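Local coordinates for tripeptidase (Staphylococcus aureus subsp. aureus, PDB 3RZA), which probably cleaves tripeptides as a metal-dependent peptidase of the M20 family, at residues Q24-T29 against G133-L138; L93-H98 against Y183-S188; Q155-V160 against E175-D180; G192-G197 against V356-G361; P309-N314 against D344-N349. All coordinates share one frame; numbering follows the deposited sequence.

Interaction 1 (Q24-T29 against G133-L138); sequences QRLLNT and GLAAML
Leu26 and Thr29 set the N-terminal helix 23-34 against helix 128-147 of the metal-bearing domain, a helix-helix packing made through the small surface of Ala135. The two short axes pass 9.0 Å apart and run more nearly antiparallel than parallel, at 138°. The backbones draw closest where Thr29 CA sits 5.7 Å from Ala135 CA. Thr29 turns its methyl, not its hydroxyl, to the partner: with CG2 anti to the backbone N, the methyl lies 4.0 Å from Ala135 CA. The same CG2 meets the tip of Leu138 one turn further on, 3.8 Å from its CD1. Leu26 works with a single branch. Its CD1 reaches past Ala135 CB (4.0 Å) to the backbone beyond, resting 3.7 Å from Ala135 O and close to Ala136 N. Leu377, Asn378 and Ala381 of helix 374-393 also touch Leu26, placing its side chain among three helices. Beside this apolar patch, Arg25 bridges to Glu139 and Glu146 on helix 128-147. No hydrogen bond joins the two segments themselves, so methyl packing on a small alanine probably sets the helix spacing here, while charge pairing ties the helices together alongside.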
# COMPACT_ATOMS: atom_id res chain seq x y z
N GLN A 24 4.33 -44.75 -20.54
CA GLN A 24 4.61 -43.81 -21.61
C GLN A 24 3.34 -43.10 -22.06
O GLN A 24 3.36 -41.90 -22.30
CB GLN A 24 5.26 -44.52 -22.80
CG GLN A 24 5.72 -43.60 -23.97
CD GLN A 24 6.80 -42.61 -23.54
OE1 GLN A 24 6.55 -41.41 -23.37
NE2 GLN A 24 8.00 -43.13 -23.30
N ARG A 25 2.25 -43.85 -22.22
CA ARG A 25 0.98 -43.23 -22.62
C ARG A 25 0.50 -42.21 -21.58
O ARG A 25 0.03 -41.13 -21.96
CB ARG A 25 -0.10 -44.28 -22.86
CG ARG A 25 -1.43 -43.70 -23.42
CD ARG A 25 -2.36 -44.80 -23.83
NE ARG A 25 -2.73 -45.63 -22.68
CZ ARG A 25 -3.15 -46.91 -22.74
NH1 ARG A 25 -3.34 -47.54 -23.90
NH2 ARG A 25 -3.42 -47.55 -21.59
N LEU A 26 0.62 -42.56 -20.29
CA LEU A 26 0.29 -41.65 -19.17
C LEU A 26 1.09 -40.36 -19.25
O LEU A 26 0.53 -39.27 -19.11
CB LEU A 26 0.57 -42.34 -17.81
CG LEU A 26 0.39 -41.55 -16.50
CD1 LEU A 26 -0.98 -40.91 -16.43
CD2 LEU A 26 0.61 -42.47 -15.29
N LEU A 27 2.41 -40.51 -19.44
CA LEU A 27 3.33 -39.37 -19.58
C LEU A 27 2.95 -38.48 -20.77
O LEU A 27 2.87 -37.28 -20.62
CB LEU A 27 4.80 -39.86 -19.70
CG LEU A 27 5.92 -38.83 -19.95
CD1 LEU A 27 5.86 -37.70 -18.97
CD2 LEU A 27 7.34 -39.52 -19.95
N ASN A 28 2.68 -39.08 -21.92
CA ASN A 28 2.25 -38.33 -23.11
C ASN A 28 0.93 -37.58 -22.89
O ASN A 28 0.82 -36.42 -23.28
CB ASN A 28 2.14 -39.23 -24.35
CG ASN A 28 3.50 -39.81 -24.80
OD1 ASN A 28 4.55 -39.29 -24.46
ND2 ASN A 28 3.45 -40.88 -25.56
N THR A 29 -0.03 -38.21 -22.20
CA THR A 29 -1.30 -37.57 -21.84
C THR A 29 -1.10 -36.38 -20.92
O THR A 29 -1.67 -35.32 -21.15
CB THR A 29 -2.27 -38.57 -21.20
OG1 THR A 29 -2.55 -39.59 -22.15
CG2 THR A 29 -3.59 -37.90 -20.75
N GLY A 133 -3.65 -35.24 -11.98
CA GLY A 133 -4.91 -35.86 -11.65
C GLY A 133 -5.75 -36.22 -12.86
O GLY A 133 -6.26 -37.34 -12.96
N LEU A 134 -5.88 -35.29 -13.80
CA LEU A 134 -6.62 -35.54 -15.04
C LEU A 134 -5.98 -36.64 -15.88
O LEU A 134 -6.69 -37.47 -16.43
CB LEU A 134 -6.74 -34.26 -15.87
CG LEU A 134 -7.61 -33.15 -15.28
CD1 LEU A 134 -7.53 -31.91 -16.13
CD2 LEU A 134 -9.05 -33.59 -15.13
N ALA A 135 -4.65 -36.62 -15.97
CA ALA A 135 -3.92 -37.59 -16.76
C ALA A 135 -4.10 -39.00 -16.18
O ALA A 135 -4.47 -39.95 -16.92
CB ALA A 135 -2.43 -37.21 -16.82
N ALA A 136 -3.91 -39.10 -14.86
CA ALA A 136 -4.19 -40.32 -14.10
C ALA A 136 -5.60 -40.89 -14.37
O ALA A 136 -5.75 -42.09 -14.67
CB ALA A 136 -3.98 -40.07 -12.58
N MSE A 137 -6.60 -40.02 -14.31
CA MSE A 137 -7.98 -40.43 -14.66
C MSE A 137 -8.10 -40.99 -16.09
O MSE A 137 -8.67 -42.07 -16.30
CB MSE A 137 -8.94 -39.26 -14.54
CG MSE A 137 -9.27 -38.78 -13.15
SE MSE A 137 -10.27 -37.13 -13.31
CE MSE A 137 -10.51 -36.92 -11.46
N LEU A 138 -7.56 -40.27 -17.07
CA LEU A 138 -7.71 -40.66 -18.49
C LEU A 138 -7.02 -41.99 -18.78
O LEU A 138 -7.59 -42.85 -19.44
CB LEU A 138 -7.19 -39.55 -19.42
CG LEU A 138 -8.02 -38.25 -19.39
CD1 LEU A 138 -7.24 -37.05 -19.94
CD2 LEU A 138 -9.30 -38.41 -20.13

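Interaction 2 (L93-H98 against Y183-S188); sequences LYLTSH and YAIDAS. With ZN (zinc ion), chain C.
Tyr183 can be followed outward past Leu95 and Leu93, which line its edge. Its CB lies 3.8 Å from Leu95 CD2, and the same methyl stays near CD2 of the ring. Leu93 then comes in at the ring edge, close to the ring plane, its CD1 3.5 Å from Tyr183 CE2. At the tip, the OH is hydrogen-bonded to Val319 O. Beneath the side chains the strands run parallel, and their bonds zigzag: Tyr183 N gives to Tyr94 O, Thr96 N gives to Tyr183 O (3.0 Å), and Ile185 N gives to Thr96 O. The last is the straightest, with 166° at its hydrogen. On the face opposite Tyr183 and Leu95, Thr96 CG2 packs 3.6 Å from Ala184 CB. The chain then turns a corner at Ile185, the centre of an inverse gamma turn, and swings Asp186 toward His98. Both grip the zinc ion: His98 NE2 at 2.1 Å and Asp186 OD1 at 2.1 Å. Asp186 OD1 is also hydrogen-bonded to Tyr362 OH. The imidazole and carboxylate planes stand 68° apart, with Asp186 OD2 at the ring edge, 3.3 Å from His98 CD2. Asp129 and a water complete the zinc site, and Asp129 also binds a calcium ion. Metal ligands at the ends of parallel strands, with an aspartate shared between two metals, are typical of the M20 peptidase catalytic domain.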
# COMPACT_ATOMS: atom_id res chain seq x y z
N LEU A 93 -18.90 -44.71 -6.95
CA LEU A 93 -17.71 -43.91 -6.69
C LEU A 93 -17.75 -42.66 -7.51
O LEU A 93 -18.32 -42.67 -8.62
CB LEU A 93 -16.46 -44.71 -7.10
CG LEU A 93 -15.08 -44.09 -6.90
CD1 LEU A 93 -14.86 -43.67 -5.43
CD2 LEU A 93 -14.06 -45.10 -7.33
N TYR A 94 -17.15 -41.59 -7.01
CA TYR A 94 -16.78 -40.46 -7.85
C TYR A 94 -15.32 -40.10 -7.65
O TYR A 94 -14.75 -40.37 -6.61
CB TYR A 94 -17.69 -39.22 -7.65
CG TYR A 94 -17.19 -38.24 -6.63
CD1 TYR A 94 -17.41 -38.46 -5.27
CD2 TYR A 94 -16.48 -37.09 -7.01
CE1 TYR A 94 -16.93 -37.59 -4.32
CE2 TYR A 94 -15.98 -36.22 -6.05
CZ TYR A 94 -16.22 -36.47 -4.70
OH TYR A 94 -15.74 -35.60 -3.74
N LEU A 95 -14.73 -39.50 -8.68
CA LEU A 95 -13.38 -38.97 -8.65
C LEU A 95 -13.45 -37.57 -9.21
O LEU A 95 -14.19 -37.35 -10.17
CB LEU A 95 -12.46 -39.83 -9.51
CG LEU A 95 -12.34 -41.31 -9.15
CD1 LEU A 95 -11.66 -42.07 -10.31
CD2 LEU A 95 -11.56 -41.47 -7.83
N THR A 96 -12.69 -36.63 -8.65
CA THR A 96 -12.66 -35.24 -9.12
C THR A 96 -11.26 -34.66 -9.23
O THR A 96 -10.40 -34.93 -8.40
CB THR A 96 -13.58 -34.29 -8.28
OG1 THR A 96 -13.63 -33.00 -8.90
CG2 THR A 96 -13.08 -34.12 -6.87
N SER A 97 -11.02 -33.96 -10.35
CA SER A 97 -9.88 -33.09 -10.52
C SER A 97 -10.37 -31.80 -11.13
O SER A 97 -11.51 -31.73 -11.55
CB SER A 97 -8.84 -33.76 -11.42
OG SER A 97 -7.98 -34.58 -10.65
N HIS A 98 -9.54 -30.77 -11.10
CA HIS A 98 -9.89 -29.47 -11.68
C HIS A 98 -9.04 -29.18 -12.93
O HIS A 98 -7.85 -29.50 -12.96
CB HIS A 98 -9.80 -28.34 -10.66
CG HIS A 98 -8.44 -28.07 -10.13
ND1 HIS A 98 -7.59 -27.13 -10.67
CD2 HIS A 98 -7.82 -28.53 -9.01
CE1 HIS A 98 -6.49 -27.06 -9.94
NE2 HIS A 98 -6.61 -27.89 -8.92
N TYR A 183 -13.22 -39.28 -4.14
CA TYR A 183 -11.85 -38.85 -3.98
C TYR A 183 -11.56 -37.65 -4.84
O TYR A 183 -11.78 -37.69 -6.05
CB TYR A 183 -10.91 -39.97 -4.38
CG TYR A 183 -11.13 -41.20 -3.54
CD1 TYR A 183 -10.62 -41.27 -2.24
CD2 TYR A 183 -11.94 -42.25 -4.00
CE1 TYR A 183 -10.86 -42.39 -1.44
CE2 TYR A 183 -12.19 -43.37 -3.21
CZ TYR A 183 -11.65 -43.44 -1.93
OH TYR A 183 -11.92 -44.54 -1.13
N ALA A 184 -11.07 -36.57 -4.21
CA ALA A 184 -10.45 -35.46 -4.95
C ALA A 184 -8.98 -35.78 -5.15
O ALA A 184 -8.26 -35.97 -4.19
CB ALA A 184 -10.64 -34.17 -4.20
N ILE A 185 -8.55 -35.89 -6.42
CA ILE A 185 -7.18 -36.26 -6.76
C ILE A 185 -6.38 -34.95 -6.84
O ILE A 185 -6.04 -34.48 -7.93
CB ILE A 185 -7.11 -37.08 -8.12
CG1 ILE A 185 -8.12 -38.26 -8.12
CG2 ILE A 185 -5.68 -37.60 -8.37
CD1 ILE A 185 -8.26 -38.95 -9.48
N ASP A 186 -6.13 -34.35 -5.67
CA ASP A 186 -5.67 -32.96 -5.60
C ASP A 186 -5.11 -32.51 -4.20
O ASP A 186 -5.38 -31.41 -3.76
CB ASP A 186 -6.84 -32.02 -6.03
CG ASP A 186 -6.41 -30.56 -6.26
OD1 ASP A 186 -5.29 -30.34 -6.75
OD2 ASP A 186 -7.21 -29.64 -5.98
N ALA A 187 -4.32 -33.37 -3.55
CA ALA A 187 -3.65 -33.03 -2.27
C ALA A 187 -2.15 -32.82 -2.47
O ALA A 187 -1.52 -33.57 -3.23
CB ALA A 187 -3.90 -34.12 -1.25
N SER A 188 -1.58 -31.80 -1.82
CA SER A 188 -0.12 -31.62 -1.73
C SER A 188 0.43 -32.57 -0.67
O SER A 188 0.62 -32.20 0.49
CB SER A 188 0.24 -30.16 -1.37
OG SER A 188 -0.17 -29.28 -2.40
ZN ZN C . -5.25 -28.28 -7.33
O HOH W 1 -4.99 -26.90 -5.78

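Interaction 3 (Q155-V160 against E175-D180); sequences QFVITV and ELLDAD
Gln155 spends both ends of its amide on the backbone of 175-180. Asp178 N gives its hydrogen to Gln155 OE1 at 2.7 Å, coming in 33° away from the plane of the side-chain carbonyl. In return Gln155 NE2 gives to Leu176 O at 3.1 Å, and this donor does lie in the carbonyl plane of Leu176. The amide thus takes one N-H and offers one in exchange across Leu177, and the two bonds together fix its rotation and its orientation. A side chain extended beyond CG (chi2 -171°) carries it from the strand to the loop. NE2 has a second partner in Thr80 OG1. Strand 154-159, helix 167-171 and strand 181-184 form a beta-alpha-beta crossover that steps over strand 93-98, and the contact holds the return loop of this connection against its first strand. Further along that loop, Asp178 directs its carboxylate to other partners, with OD2 bonded to Gln153 NE2 and salt-bridged to Lys92. Beside the amide the chemistry turns apolar: Leu177 brings CD2 to within 3.9 Å of Val157 CG2, the two side chains meeting at about a right angle. Leu176 leads its own side chain off to Val78 on strand 77-81.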
# COMPACT_ATOMS: atom_id res chain seq x y z
N GLN A 155 -18.18 -41.88 -11.43
CA GLN A 155 -18.31 -40.53 -12.01
C GLN A 155 -16.98 -39.78 -11.96
O GLN A 155 -16.25 -39.87 -10.97
CB GLN A 155 -19.41 -39.74 -11.33
CG GLN A 155 -20.78 -40.28 -11.64
CD GLN A 155 -21.90 -39.39 -11.16
OE1 GLN A 155 -21.90 -38.94 -10.03
NE2 GLN A 155 -22.89 -39.17 -12.02
N PHE A 156 -16.65 -39.09 -13.06
CA PHE A 156 -15.46 -38.27 -13.17
C PHE A 156 -15.94 -36.83 -13.25
O PHE A 156 -16.61 -36.46 -14.23
CB PHE A 156 -14.66 -38.66 -14.40
CG PHE A 156 -14.08 -40.03 -14.30
CD1 PHE A 156 -14.85 -41.15 -14.56
CD2 PHE A 156 -12.74 -40.21 -13.93
CE1 PHE A 156 -14.32 -42.42 -14.44
CE2 PHE A 156 -12.19 -41.49 -13.84
CZ PHE A 156 -12.97 -42.59 -14.09
N VAL A 157 -15.66 -36.06 -12.20
CA VAL A 157 -16.17 -34.71 -12.03
C VAL A 157 -15.02 -33.74 -12.29
O VAL A 157 -14.07 -33.67 -11.51
CB VAL A 157 -16.76 -34.49 -10.60
CG1 VAL A 157 -17.27 -33.09 -10.43
CG2 VAL A 157 -17.88 -35.50 -10.32
N ILE A 158 -15.10 -32.99 -13.41
CA ILE A 158 -14.00 -32.11 -13.83
C ILE A 158 -14.46 -30.66 -13.64
O ILE A 158 -15.39 -30.20 -14.32
CB ILE A 158 -13.56 -32.33 -15.31
CG1 ILE A 158 -13.59 -33.82 -15.70
CG2 ILE A 158 -12.19 -31.74 -15.55
CD1 ILE A 158 -12.81 -34.75 -14.79
N THR A 159 -13.83 -29.97 -12.68
CA THR A 159 -14.28 -28.65 -12.28
C THR A 159 -13.47 -27.55 -12.92
O THR A 159 -12.33 -27.76 -13.36
CB THR A 159 -14.21 -28.43 -10.77
OG1 THR A 159 -12.84 -28.50 -10.36
CG2 THR A 159 -14.99 -29.45 -10.06
N VAL A 160 -14.06 -26.38 -12.90
CA VAL A 160 -13.45 -25.13 -13.38
C VAL A 160 -13.28 -24.24 -12.16
O VAL A 160 -13.86 -24.53 -11.10
CB VAL A 160 -14.31 -24.45 -14.42
CG1 VAL A 160 -14.23 -25.21 -15.78
CG2 VAL A 160 -15.77 -24.32 -13.93
N GLU A 175 -27.41 -32.32 -8.46
CA GLU A 175 -28.32 -33.36 -8.97
C GLU A 175 -27.74 -34.20 -10.13
O GLU A 175 -28.25 -35.27 -10.42
CB GLU A 175 -29.67 -32.74 -9.34
CG GLU A 175 -30.44 -32.36 -8.07
CD GLU A 175 -31.61 -31.46 -8.34
OE1 GLU A 175 -32.51 -31.87 -9.12
OE2 GLU A 175 -31.64 -30.35 -7.75
N LEU A 176 -26.66 -33.72 -10.76
CA LEU A 176 -25.87 -34.55 -11.66
C LEU A 176 -25.03 -35.62 -10.94
O LEU A 176 -24.60 -36.58 -11.59
CB LEU A 176 -24.96 -33.66 -12.53
CG LEU A 176 -25.66 -32.68 -13.47
CD1 LEU A 176 -24.67 -31.70 -14.11
CD2 LEU A 176 -26.47 -33.42 -14.56
N LEU A 177 -24.79 -35.47 -9.63
CA LEU A 177 -23.95 -36.40 -8.87
C LEU A 177 -24.74 -37.60 -8.40
O LEU A 177 -25.89 -37.47 -8.01
CB LEU A 177 -23.30 -35.71 -7.66
CG LEU A 177 -22.44 -34.46 -7.89
CD1 LEU A 177 -21.62 -34.17 -6.64
CD2 LEU A 177 -21.52 -34.60 -9.10
N ASP A 178 -24.09 -38.76 -8.40
CA ASP A 178 -24.69 -40.02 -7.94
C ASP A 178 -23.54 -40.91 -7.49
O ASP A 178 -22.96 -41.67 -8.31
CB ASP A 178 -25.52 -40.67 -9.07
CG ASP A 178 -26.20 -41.95 -8.64
OD1 ASP A 178 -26.51 -42.11 -7.45
OD2 ASP A 178 -26.45 -42.81 -9.51
N ALA A 179 -23.15 -40.75 -6.22
CA ALA A 179 -22.03 -41.50 -5.63
C ALA A 179 -22.27 -41.68 -4.14
O ALA A 179 -22.84 -40.82 -3.50
CB ALA A 179 -20.72 -40.75 -5.87
N ASP A 180 -21.81 -42.82 -3.62
CA ASP A 180 -21.78 -43.10 -2.16
C ASP A 180 -20.59 -42.43 -1.46
O ASP A 180 -20.68 -42.08 -0.29
CB ASP A 180 -21.72 -44.60 -1.92
CG ASP A 180 -22.98 -45.33 -2.41
OD1 ASP A 180 -24.08 -44.98 -1.96
OD2 ASP A 180 -22.85 -46.24 -3.26

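Interaction 4 (G192-G197 against V356-G361); sequences GTTVVG and VILGVG
The flat groups here are the peptide groups on either side of Val195 and of Ile357, which exchange two hydrogen bonds. Val195 N reaches Ile357 O at 2.7 Å and Ile357 N reaches Val195 O at 3.0 Å, each donor lying in the plane of the carbonyl it meets. Val356 CB also touches Val195 O, 3.3 Å away. This is the hydrogen-bonded pair of an antiparallel ladder, and Thr194 with Leu358 is the adjoining non-hydrogen-bonded pair. One bond further, Gly359 N gives to Thr193 O, nearly along the C=O axis (169°). Where the strands part, a water takes the hydrogen of Gly192 N and donates to Gly359 O at 2.7 Å. The side chains sort onto two faces. On one, Val195 CB and Ile357 CB stand 3.8 Å apart, with Ala184 and Ser343 also against Ile357. On the other, Thr194 turns its CG2, anti to the backbone N, against Val356 CG2, the side chains meeting at a slant; their 3.4 Å is a close fit for two methyls. Helix 318-329 covers this face, with Ala323 on Thr194 and Val319 and Val320 on Val356. Strand 355-359 also pairs with strand 181-184, and strand 194-209 with strand 336-338, so the contact lies inside the large mixed sheet. Backbone bonding thus fixes the strand alignment, while close-fitting branched side chains fill both faces of a junction that is buried throughout.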
# COMPACT_ATOMS: atom_id res chain seq x y z
N GLY A 192 -0.19 -42.04 -1.97
CA GLY A 192 -0.47 -43.03 -0.92
C GLY A 192 -0.71 -42.41 0.45
O GLY A 192 -0.96 -43.13 1.42
N THR A 193 -0.62 -41.08 0.54
CA THR A 193 -1.12 -40.31 1.69
C THR A 193 -2.49 -39.73 1.35
O THR A 193 -2.70 -39.26 0.23
CB THR A 193 -0.13 -39.20 2.06
OG1 THR A 193 1.11 -39.82 2.43
CG2 THR A 193 -0.66 -38.33 3.22
N THR A 194 -3.42 -39.80 2.31
CA THR A 194 -4.82 -39.37 2.13
C THR A 194 -5.12 -38.27 3.13
O THR A 194 -4.90 -38.44 4.31
CB THR A 194 -5.81 -40.56 2.38
OG1 THR A 194 -5.43 -41.66 1.57
CG2 THR A 194 -7.25 -40.18 2.05
N VAL A 195 -5.61 -37.12 2.64
CA VAL A 195 -6.14 -36.09 3.48
C VAL A 195 -7.57 -36.48 3.91
O VAL A 195 -8.45 -36.59 3.04
CB VAL A 195 -6.20 -34.74 2.74
CG1 VAL A 195 -6.92 -33.71 3.59
CG2 VAL A 195 -4.79 -34.28 2.33
N VAL A 196 -7.78 -36.65 5.21
CA VAL A 196 -9.12 -37.04 5.79
C VAL A 196 -9.86 -35.88 6.45
O VAL A 196 -11.02 -36.05 6.89
CB VAL A 196 -9.02 -38.25 6.78
CG1 VAL A 196 -8.43 -39.48 6.03
CG2 VAL A 196 -8.18 -37.89 8.08
N GLY A 197 -9.23 -34.71 6.50
CA GLY A 197 -9.86 -33.55 7.04
C GLY A 197 -9.17 -32.32 6.55
O GLY A 197 -8.00 -32.36 6.19
N VAL A 356 -12.53 -37.65 0.51
CA VAL A 356 -11.17 -37.45 1.02
C VAL A 356 -10.29 -37.11 -0.18
O VAL A 356 -10.71 -37.30 -1.34
CB VAL A 356 -10.66 -38.73 1.78
CG1 VAL A 356 -11.68 -39.11 2.88
CG2 VAL A 356 -10.43 -39.87 0.84
N ILE A 357 -9.08 -36.61 0.08
CA ILE A 357 -8.26 -35.98 -0.93
C ILE A 357 -6.97 -36.80 -1.02
O ILE A 357 -6.27 -36.97 -0.02
CB ILE A 357 -7.93 -34.48 -0.61
CG1 ILE A 357 -9.06 -33.78 0.17
CG2 ILE A 357 -7.63 -33.69 -1.89
CD1 ILE A 357 -10.43 -33.76 -0.60
N LEU A 358 -6.67 -37.30 -2.22
CA LEU A 358 -5.51 -38.16 -2.46
C LEU A 358 -4.29 -37.31 -2.76
O LEU A 358 -4.37 -36.36 -3.55
CB LEU A 358 -5.76 -39.08 -3.65
CG LEU A 358 -6.95 -40.03 -3.57
CD1 LEU A 358 -7.09 -40.77 -4.91
CD2 LEU A 358 -6.82 -41.00 -2.38
N GLY A 359 -3.16 -37.68 -2.16
CA GLY A 359 -1.89 -37.07 -2.49
C GLY A 359 -1.54 -37.30 -3.95
O GLY A 359 -1.65 -38.42 -4.43
N VAL A 360 -1.19 -36.21 -4.66
CA VAL A 360 -0.78 -36.26 -6.06
C VAL A 360 0.77 -36.35 -6.21
O VAL A 360 1.27 -36.77 -7.27
CB VAL A 360 -1.34 -35.02 -6.83
CG1 VAL A 360 -0.93 -35.04 -8.32
CG2 VAL A 360 -2.86 -34.98 -6.73
N GLY A 361 1.53 -35.92 -5.18
CA GLY A 361 2.99 -35.91 -5.26
C GLY A 361 3.61 -34.78 -6.11
O GLY A 361 4.83 -34.75 -6.29
O HOH W 2 -2.46 -40.59 -3.10

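Interaction 5 (P309-N314 against D344-N349); sequences PGFKIN and DGSIIN
Gly345 opens the contact on helix 344-348, its O lying 4.4 Å from Phe311 CE1. Next comes Ser346. Its CB packs 3.8 Å from Pro309 O, and its OG stands at the edge of the Phe311 ring, close to the ring plane. That OG gives its hydrogen to a water, which passes one on to Pro309 O at 2.7 Å; Ser343 N is bonded to the same OG. Ile347 adds an apolar touch, its CD1 reaching the proline ring at Pro309 CD. Strand 299-312 brings the large mixed sheet up to this short helix: Phe311, and Ile313 just beyond the strand's end, bond through their backbones to Ala198 and Val196 of strand 194-209, and Phe311 aims its ring at the helix. Asn349 follows with an amide-on-ring contact. Its ND2 sits over the centre of the Phe311 ring, 3.3 Å above the plane. The amide plane is tilted 32° from the ring, so it leans over the face with its nitrogen end nearest. ND2 is held there by a hydrogen bond to Ser355 O and a weak one back to Gly345 O. On the other branch, Asn349 OD1 meets the end methyl of Ile313, 3.5 Å from its CD1.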
# COMPACT_ATOMS: atom_id res chain seq x y z
N PRO A 309 -16.00 -24.48 3.88
CA PRO A 309 -16.18 -25.12 5.18
C PRO A 309 -15.24 -26.30 5.39
O PRO A 309 -14.89 -27.00 4.44
CB PRO A 309 -17.64 -25.57 5.14
CG PRO A 309 -17.91 -25.86 3.68
CD PRO A 309 -16.97 -24.99 2.88
N GLY A 310 -14.87 -26.53 6.65
CA GLY A 310 -14.04 -27.66 7.04
C GLY A 310 -14.81 -28.96 7.11
O GLY A 310 -16.02 -28.97 7.09
N PHE A 311 -14.07 -30.06 7.13
CA PHE A 311 -14.62 -31.39 7.32
C PHE A 311 -13.59 -32.29 8.02
O PHE A 311 -12.41 -31.94 8.16
CB PHE A 311 -15.07 -32.00 5.98
CG PHE A 311 -13.94 -32.36 5.06
CD1 PHE A 311 -13.38 -31.41 4.22
CD2 PHE A 311 -13.41 -33.66 5.03
CE1 PHE A 311 -12.32 -31.73 3.37
CE2 PHE A 311 -12.34 -33.98 4.20
CZ PHE A 311 -11.80 -33.02 3.37
N LYS A 312 -14.08 -33.42 8.50
CA LYS A 312 -13.24 -34.47 9.06
C LYS A 312 -14.03 -35.74 8.84
O LYS A 312 -15.14 -35.87 9.34
CB LYS A 312 -13.00 -34.23 10.56
CG LYS A 312 -12.17 -35.34 11.32
CD LYS A 312 -10.73 -35.48 10.81
CE LYS A 312 -9.99 -36.63 11.51
NZ LYS A 312 -10.38 -38.04 11.00
N ILE A 313 -13.49 -36.65 8.03
CA ILE A 313 -14.11 -37.95 7.81
C ILE A 313 -13.54 -38.93 8.86
O ILE A 313 -12.32 -38.99 9.09
CB ILE A 313 -13.87 -38.48 6.39
CG1 ILE A 313 -14.27 -37.43 5.32
CG2 ILE A 313 -14.63 -39.77 6.19
CD1 ILE A 313 -15.67 -36.90 5.45
N ASN A 314 -14.44 -39.64 9.53
CA ASN A 314 -14.08 -40.65 10.51
C ASN A 314 -13.13 -41.69 9.87
O ASN A 314 -13.38 -42.16 8.76
CB ASN A 314 -15.37 -41.29 11.05
CG ASN A 314 -15.13 -42.31 12.13
OD1 ASN A 314 -14.41 -43.30 11.95
ND2 ASN A 314 -15.80 -42.12 13.25
N ASP A 344 -11.80 -28.92 -3.96
CA ASP A 344 -13.18 -29.20 -4.36
C ASP A 344 -13.88 -30.21 -3.46
O ASP A 344 -15.11 -30.16 -3.32
CB ASP A 344 -13.27 -29.65 -5.83
CG ASP A 344 -13.00 -28.50 -6.81
OD1 ASP A 344 -13.30 -27.33 -6.51
OD2 ASP A 344 -12.47 -28.79 -7.89
N GLY A 345 -13.10 -31.10 -2.86
CA GLY A 345 -13.58 -32.00 -1.82
C GLY A 345 -14.21 -31.34 -0.61
O GLY A 345 -15.11 -31.92 -0.02
N SER A 346 -13.75 -30.14 -0.26
CA SER A 346 -14.35 -29.33 0.82
C SER A 346 -15.79 -28.94 0.50
O SER A 346 -16.62 -28.88 1.40
CB SER A 346 -13.54 -28.05 1.09
OG SER A 346 -12.16 -28.30 1.36
N ILE A 347 -16.07 -28.67 -0.78
CA ILE A 347 -17.41 -28.33 -1.22
C ILE A 347 -18.27 -29.57 -1.40
O ILE A 347 -19.44 -29.58 -0.98
CB ILE A 347 -17.40 -27.52 -2.53
CG1 ILE A 347 -16.59 -26.22 -2.37
CG2 ILE A 347 -18.84 -27.18 -2.96
CD1 ILE A 347 -16.97 -25.33 -1.13
N ILE A 348 -17.70 -30.62 -1.98
CA ILE A 348 -18.47 -31.82 -2.33
C ILE A 348 -18.96 -32.54 -1.07
O ILE A 348 -20.10 -33.01 -1.04
CB ILE A 348 -17.65 -32.83 -3.22
CG1 ILE A 348 -17.23 -32.17 -4.56
CG2 ILE A 348 -18.43 -34.17 -3.43
CD1 ILE A 348 -18.09 -32.50 -5.72
N ASN A 349 -18.12 -32.59 -0.03
CA ASN A 349 -18.56 -33.03 1.31
C ASN A 349 -19.84 -32.37 1.82
O ASN A 349 -20.66 -33.04 2.43
CB ASN A 349 -17.43 -32.88 2.38
CG ASN A 349 -16.48 -34.10 2.43
OD1 ASN A 349 -16.92 -35.21 2.70
ND2 ASN A 349 -15.19 -33.88 2.18
O HOH W 3 -12.33 -27.75 4.00
O HOH W 4 -16.87 -29.64 3.92

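Interactions 2 and 4 are wholly buried and belong to one sheet: strands 181-184 and 355-359 are neighbours in it, so 93-98 connects through both to 194-197, first by parallel and then by antiparallel bonding. Interaction 2 alone supplies zinc ligands. Interactions 3 and 5 are partly buried and hold loop or short helix against strands, interaction 3 by an amide bonded to backbone, interaction 5 by an amide over a ring and by water; they meet through Thr159 and Asp344. Interaction 1, also buried, pairs helices by methyl packing, and its Met137 lies against Ser97 and Ile185 of interaction 2. Interaction 5 is nested within the loop that interaction 4 closes, as interaction 3 is within interaction 2.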